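Local coordinates for trp repressor binding protein WrbA (Deinococcus radiodurans, PDB 1YDG) that catalyses the two-electron reduction of quinones to quinols by NADH or NADPH, using FMN as its cofactor and working as a homotetramer, at residues I11-M23 with Q55-V68. Residues are numbered along the deposited sequence; the frame is centred on the assembly and turned at random.
Sequences IVFYSSTGTGYAM and QDAWKANIEAMKDV. With SO4 (sulfate ion), chain J.
Gln55 OE1 lies near the Thr17 methyl CG2, at 3.8 Å; Ala57 follows, its CB resting 4.0 Å from CB of Thr17, and a water bridges the two backbones, firmly to Ala57 O and weakly to Thr17 O. One residue on, the Trp58 indole lies against Ser16, whose CB sits over the five-membered ring, 3.9 Å from its centroid and only 6° off the normal. Ser16 O takes a CA-H...O contact from Trp58 CA, 3.4 Å away, while Trp58 NE1 and Tyr14 OH share Glu45 OE2. Asn61 points at residues 15-18. With CG anti to the backbone N (chi1 -176°), its amide is turned toward the loop: ND2 gives a weak, bent hydrogen bond to Ser16 O at 3.1 Å, and OD1 comes 3.3 Å from Gly18 CA. Met65 slides past Tyr21 in the opposite direction, its CG over the centre of one ring face, 3.5 Å from the centroid; SD meets the edge of Phe13 at 3.5 Å from CE1, and the bend at chi3 (-56°) sets CE near Ser15 O. Val68 closes the contact, CG2 against Tyr21 and CG1 at the Phe13 rim.

The loop being backed is the flavodoxin-type phosphate-binding loop of the FMN site. Here a sulfate fills it, gripped by backbone N of Ser16, Thr17, Thr19 and Gly20 and by the hydroxyls of Ser15 and Thr17, probably where the FMN phosphate would bind. Helix 56-64 thus flanks the turn between strand 8-13 and helix 19-33. Helix 49-52 packs on Trp58. Lys42 NZ, at the end of strand 37-42, which runs parallel to strand 8-13, is hydrogen-bonded to Met65 O.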
loop_
_atom_site.group_PDB
_atom_site.type_symbol
_atom_site.label_atom_id
_atom_site.label_comp_id
_atom_site.label_asym_id
_atom_site.label_seq_id
_atom_site.Cartn_x
_atom_site.Cartn_y
_atom_site.Cartn_z
ATOM N N ILE B 11 23.160 8.546 -1.578
ATOM C CA ILE B 11 22.638 7.408 -0.810
ATOM C C ILE B 11 22.348 7.928 0.581
ATOM O O ILE B 11 23.284 8.250 1.322
ATOM C CB ILE B 11 23.658 6.252 -0.698
ATOM C CG1 ILE B 11 24.292 5.897 -2.056
ATOM C CG2 ILE B 11 23.026 5.022 -0.055
ATOM C CD1 ILE B 11 23.327 5.508 -3.113
ATOM N N VAL B 12 21.063 8.044 0.920
ATOM C CA VAL B 12 20.614 8.540 2.223
ATOM C C VAL B 12 20.018 7.347 2.972
ATOM O O VAL B 12 19.066 6.697 2.493
ATOM C CB VAL B 12 19.553 9.661 2.105
ATOM C CG1 VAL B 12 19.107 10.133 3.483
ATOM C CG2 VAL B 12 20.084 10.819 1.303
ATOM N N PHE B 13 20.626 7.014 4.105
ATOM C CA PHE B 13 20.270 5.805 4.834
ATOM C C PHE B 13 20.167 6.096 6.318
ATOM O O PHE B 13 20.922 6.920 6.869
ATOM C CB PHE B 13 21.290 4.685 4.578
ATOM C CG PHE B 13 22.582 4.869 5.323
ATOM C CD1 PHE B 13 22.790 4.230 6.542
ATOM C CD2 PHE B 13 23.555 5.720 4.833
ATOM C CE1 PHE B 13 23.949 4.419 7.245
ATOM C CE2 PHE B 13 24.735 5.923 5.538
ATOM C CZ PHE B 13 24.933 5.280 6.742
ATOM N N TYR B 14 19.183 5.469 6.953
ATOM C CA TYR B 14 19.149 5.362 8.396
ATOM C C TYR B 14 19.588 3.955 8.792
ATOM O O TYR B 14 19.232 2.975 8.126
ATOM C CB TYR B 14 17.763 5.656 8.991
ATOM C CG TYR B 14 17.839 5.483 10.480
ATOM C CD1 TYR B 14 18.541 6.388 11.255
ATOM C CD2 TYR B 14 17.350 4.330 11.091
ATOM C CE1 TYR B 14 18.690 6.194 12.634
ATOM C CE2 TYR B 14 17.509 4.109 12.462
ATOM C CZ TYR B 14 18.179 5.054 13.224
ATOM O OH TYR B 14 18.345 4.855 14.558
ATOM N N SER B 15 20.357 3.858 9.872
ATOM C CA SER B 15 20.765 2.572 10.431
ATOM C C SER B 15 20.906 2.701 11.949
ATOM O O SER B 15 21.621 3.595 12.434
ATOM C CB SER B 15 22.092 2.113 9.810
ATOM O OG SER B 15 22.423 0.803 10.254
ATOM N N SER B 16 20.218 1.835 12.704
ATOM C CA SER B 16 20.471 1.727 14.131
ATOM C C SER B 16 21.654 0.794 14.385
ATOM O O SER B 16 22.650 1.178 14.991
ATOM C CB SER B 16 19.260 1.172 14.879
ATOM O OG SER B 16 18.135 2.002 14.747
ATOM N N THR B 17 21.518 -0.448 13.934
ATOM C CA THR B 17 22.406 -1.527 14.369
ATOM C C THR B 17 23.399 -1.996 13.312
ATOM O O THR B 17 23.999 -3.061 13.451
ATOM C CB THR B 17 21.575 -2.707 14.931
ATOM O OG1 THR B 17 20.515 -3.062 14.023
ATOM C CG2 THR B 17 20.957 -2.320 16.274
ATOM N N GLY B 18 23.599 -1.198 12.262
ATOM C CA GLY B 18 24.618 -1.485 11.247
ATOM C C GLY B 18 24.210 -2.159 9.937
ATOM O O GLY B 18 24.982 -2.143 8.979
ATOM N N THR B 19 23.016 -2.731 9.848
ATOM C CA THR B 19 22.642 -3.420 8.615
ATOM C C THR B 19 22.471 -2.436 7.450
ATOM O O THR B 19 23.017 -2.653 6.379
ATOM C CB THR B 19 21.389 -4.302 8.794
ATOM O OG1 THR B 19 21.649 -5.272 9.804
ATOM C CG2 THR B 19 21.015 -5.042 7.485
ATOM N N GLY B 20 21.737 -1.344 7.671
ATOM C CA GLY B 20 21.575 -0.323 6.635
ATOM C C GLY B 20 22.870 0.349 6.219
ATOM O O GLY B 20 23.037 0.715 5.064
ATOM N N TYR B 21 23.792 0.511 7.169
ATOM C CA TYR B 21 25.103 1.063 6.896
ATOM C C TYR B 21 25.882 0.118 5.960
ATOM O O TYR B 21 26.492 0.570 4.993
ATOM C CB TYR B 21 25.855 1.322 8.209
ATOM C CG TYR B 21 27.234 1.949 8.085
ATOM C CD1 TYR B 21 27.490 2.960 7.161
ATOM C CD2 TYR B 21 28.277 1.564 8.934
ATOM C CE1 TYR B 21 28.758 3.544 7.055
ATOM C CE2 TYR B 21 29.535 2.144 8.841
ATOM C CZ TYR B 21 29.773 3.138 7.897
ATOM O OH TYR B 21 31.018 3.736 7.794
ATOM N N ALA B 22 25.856 -1.183 6.228
ATOM C CA ALA B 22 26.544 -2.143 5.335
ATOM C C ALA B 22 25.928 -2.086 3.928
ATOM O O ALA B 22 26.638 -2.076 2.924
ATOM C CB ALA B 22 26.455 -3.553 5.891
ATOM N N MET B 23 24.601 -2.020 3.874
ATOM C CA MET B 23 23.906 -1.947 2.595
ATOM C C MET B 23 24.258 -0.674 1.856
ATOM O O MET B 23 24.486 -0.704 0.668
ATOM C CB MET B 23 22.384 -2.003 2.797
ATOM C CG MET B 23 21.872 -3.316 3.353
ATOM S SD MET B 23 20.123 -3.242 3.746
ATOM C CE MET B 23 19.444 -3.174 2.121
ATOM N N GLN B 55 21.620 -0.814 23.844
ATOM C CA GLN B 55 21.985 -1.816 22.849
ATOM C C GLN B 55 23.411 -1.629 22.332
ATOM O O GLN B 55 23.745 -0.578 21.761
ATOM C CB GLN B 55 21.030 -1.751 21.657
ATOM C CG GLN B 55 19.586 -2.012 21.961
ATOM C CD GLN B 55 18.705 -1.860 20.732
ATOM O OE1 GLN B 55 19.069 -2.280 19.628
ATOM N NE2 GLN B 55 17.540 -1.272 20.922
ATOM N N ASP B 56 24.228 -2.665 22.497
ATOM C CA ASP B 56 25.608 -2.652 22.030
ATOM C C ASP B 56 25.761 -2.344 20.543
ATOM O O ASP B 56 26.612 -1.556 20.163
ATOM C CB ASP B 56 26.262 -4.011 22.288
ATOM C CG ASP B 56 27.645 -4.113 21.674
ATOM O OD1 ASP B 56 27.914 -5.143 21.003
ATOM O OD2 ASP B 56 28.441 -3.154 21.864
ATOM N N ALA B 57 24.973 -2.995 19.695
ATOM C CA ALA B 57 25.166 -2.840 18.243
ATOM C C ALA B 57 24.746 -1.455 17.792
ATOM O O ALA B 57 25.266 -0.964 16.807
ATOM C CB ALA B 57 24.427 -3.929 17.454
ATOM N N TRP B 58 23.831 -0.822 18.534
ATOM C CA TRP B 58 23.399 0.549 18.244
ATOM C C TRP B 58 24.485 1.559 18.608
ATOM O O TRP B 58 24.887 2.372 17.776
ATOM C CB TRP B 58 22.096 0.871 18.976
ATOM C CG TRP B 58 21.326 2.055 18.427
ATOM C CD1 TRP B 58 21.770 3.016 17.548
ATOM C CD2 TRP B 58 19.982 2.420 18.763
ATOM N NE1 TRP B 58 20.771 3.926 17.301
ATOM C CE2 TRP B 58 19.670 3.598 18.040
ATOM C CE3 TRP B 58 19.021 1.880 19.616
ATOM C CZ2 TRP B 58 18.423 4.231 18.134
ATOM C CZ3 TRP B 58 17.768 2.507 19.698
ATOM C CH2 TRP B 58 17.489 3.673 18.964
ATOM N N LYS B 59 24.974 1.501 19.845
ATOM C CA LYS B 59 26.123 2.323 20.240
ATOM C C LYS B 59 27.302 2.139 19.318
ATOM O O LYS B 59 27.912 3.117 18.900
ATOM C CB LYS B 59 26.599 2.012 21.652
ATOM C CG LYS B 59 25.797 2.690 22.710
ATOM C CD LYS B 59 26.425 2.521 24.063
ATOM C CE LYS B 59 27.230 3.728 24.452
ATOM N NZ LYS B 59 27.961 3.425 25.698
ATOM N N ALA B 60 27.625 0.883 19.019
ATOM C CA ALA B 60 28.778 0.574 18.185
ATOM C C ALA B 60 28.608 1.176 16.800
ATOM O O ALA B 60 29.543 1.759 16.253
ATOM C CB ALA B 60 28.970 -0.915 18.084
ATOM N N ASN B 61 27.403 1.058 16.242
ATOM C CA ASN B 61 27.168 1.519 14.876
ATOM C C ASN B 61 27.233 3.019 14.777
ATOM O O ASN B 61 27.761 3.551 13.815
ATOM C CB ASN B 61 25.829 1.029 14.331
ATOM C CG ASN B 61 25.615 1.431 12.887
ATOM O OD1 ASN B 61 26.443 1.142 12.012
ATOM N ND2 ASN B 61 24.492 2.081 12.621
ATOM N N ILE B 62 26.708 3.705 15.779
ATOM C CA ILE B 62 26.806 5.163 15.802
ATOM C C ILE B 62 28.275 5.607 15.699
ATOM O O ILE B 62 28.617 6.482 14.892
ATOM C CB ILE B 62 26.048 5.745 17.017
ATOM C CG1 ILE B 62 24.532 5.614 16.747
ATOM C CG2 ILE B 62 26.409 7.177 17.262
ATOM C CD1 ILE B 62 23.639 6.132 17.818
ATOM N N GLU B 63 29.148 4.971 16.475
ATOM C CA GLU B 63 30.575 5.294 16.458
ATOM C C GLU B 63 31.175 4.895 15.108
ATOM O O GLU B 63 31.976 5.629 14.522
ATOM C CB GLU B 63 31.291 4.566 17.611
ATOM C CG GLU B 63 32.804 4.774 17.667
ATOM C CD GLU B 63 33.183 6.221 17.910
ATOM O OE1 GLU B 63 32.387 6.952 18.534
ATOM O OE2 GLU B 63 34.277 6.631 17.478
ATOM N N ALA B 64 30.782 3.733 14.604
ATOM C CA ALA B 64 31.314 3.260 13.325
ATOM C C ALA B 64 30.971 4.214 12.181
ATOM O O ALA B 64 31.749 4.346 11.238
ATOM C CB ALA B 64 30.812 1.866 13.022
ATOM N N MET B 65 29.821 4.902 12.288
ATOM C CA MET B 65 29.387 5.855 11.266
ATOM C C MET B 65 29.857 7.299 11.506
ATOM O O MET B 65 29.470 8.190 10.756
ATOM C CB MET B 65 27.859 5.842 11.144
ATOM C CG MET B 65 27.262 4.539 10.633
ATOM S SD MET B 65 25.463 4.690 10.407
ATOM C CE MET B 65 24.882 5.194 12.003
ATOM N N LYS B 66 30.725 7.528 12.496
ATOM C CA LYS B 66 31.053 8.887 12.958
ATOM C C LYS B 66 31.519 9.860 11.864
ATOM O O LYS B 66 31.172 11.045 11.888
ATOM C CB LYS B 66 32.104 8.824 14.075
ATOM C CG LYS B 66 32.448 10.199 14.706
ATOM C CD LYS B 66 33.224 10.025 16.022
ATOM C CE LYS B 66 33.962 11.304 16.441
ATOM N NZ LYS B 66 35.153 11.000 17.329
ATOM N N ASP B 67 32.285 9.340 10.911
ATOM C CA ASP B 67 32.898 10.137 9.855
ATOM C C ASP B 67 31.970 10.275 8.646
ATOM O O ASP B 67 32.264 11.025 7.719
ATOM C CB ASP B 67 34.227 9.491 9.431
ATOM C CG ASP B 67 35.238 9.422 10.581
ATOM O OD1 ASP B 67 35.837 8.341 10.823
ATOM O OD2 ASP B 67 35.399 10.448 11.260
ATOM N N VAL B 68 30.851 9.555 8.662
ATOM C CA VAL B 68 29.854 9.643 7.594
ATOM C C VAL B 68 29.036 10.915 7.779
ATOM O O VAL B 68 28.414 11.125 8.827
ATOM C CB VAL B 68 28.921 8.392 7.557
ATOM C CG1 VAL B 68 27.861 8.513 6.466
ATOM C CG2 VAL B 68 29.724 7.140 7.312
HETATM S S SO4 J . 19.750 -1.582 10.979
HETATM O O1 SO4 J . 20.787 -2.491 11.470
HETATM O O2 SO4 J . 18.646 -2.341 10.429
HETATM O O3 SO4 J . 19.309 -0.770 12.113
HETATM O O4 SO4 J . 20.293 -0.756 9.908
HETATM O O HOH W 1 26.821 -2.567 15.226
HETATM O O HOH W 2 33.193 2.420 8.747
#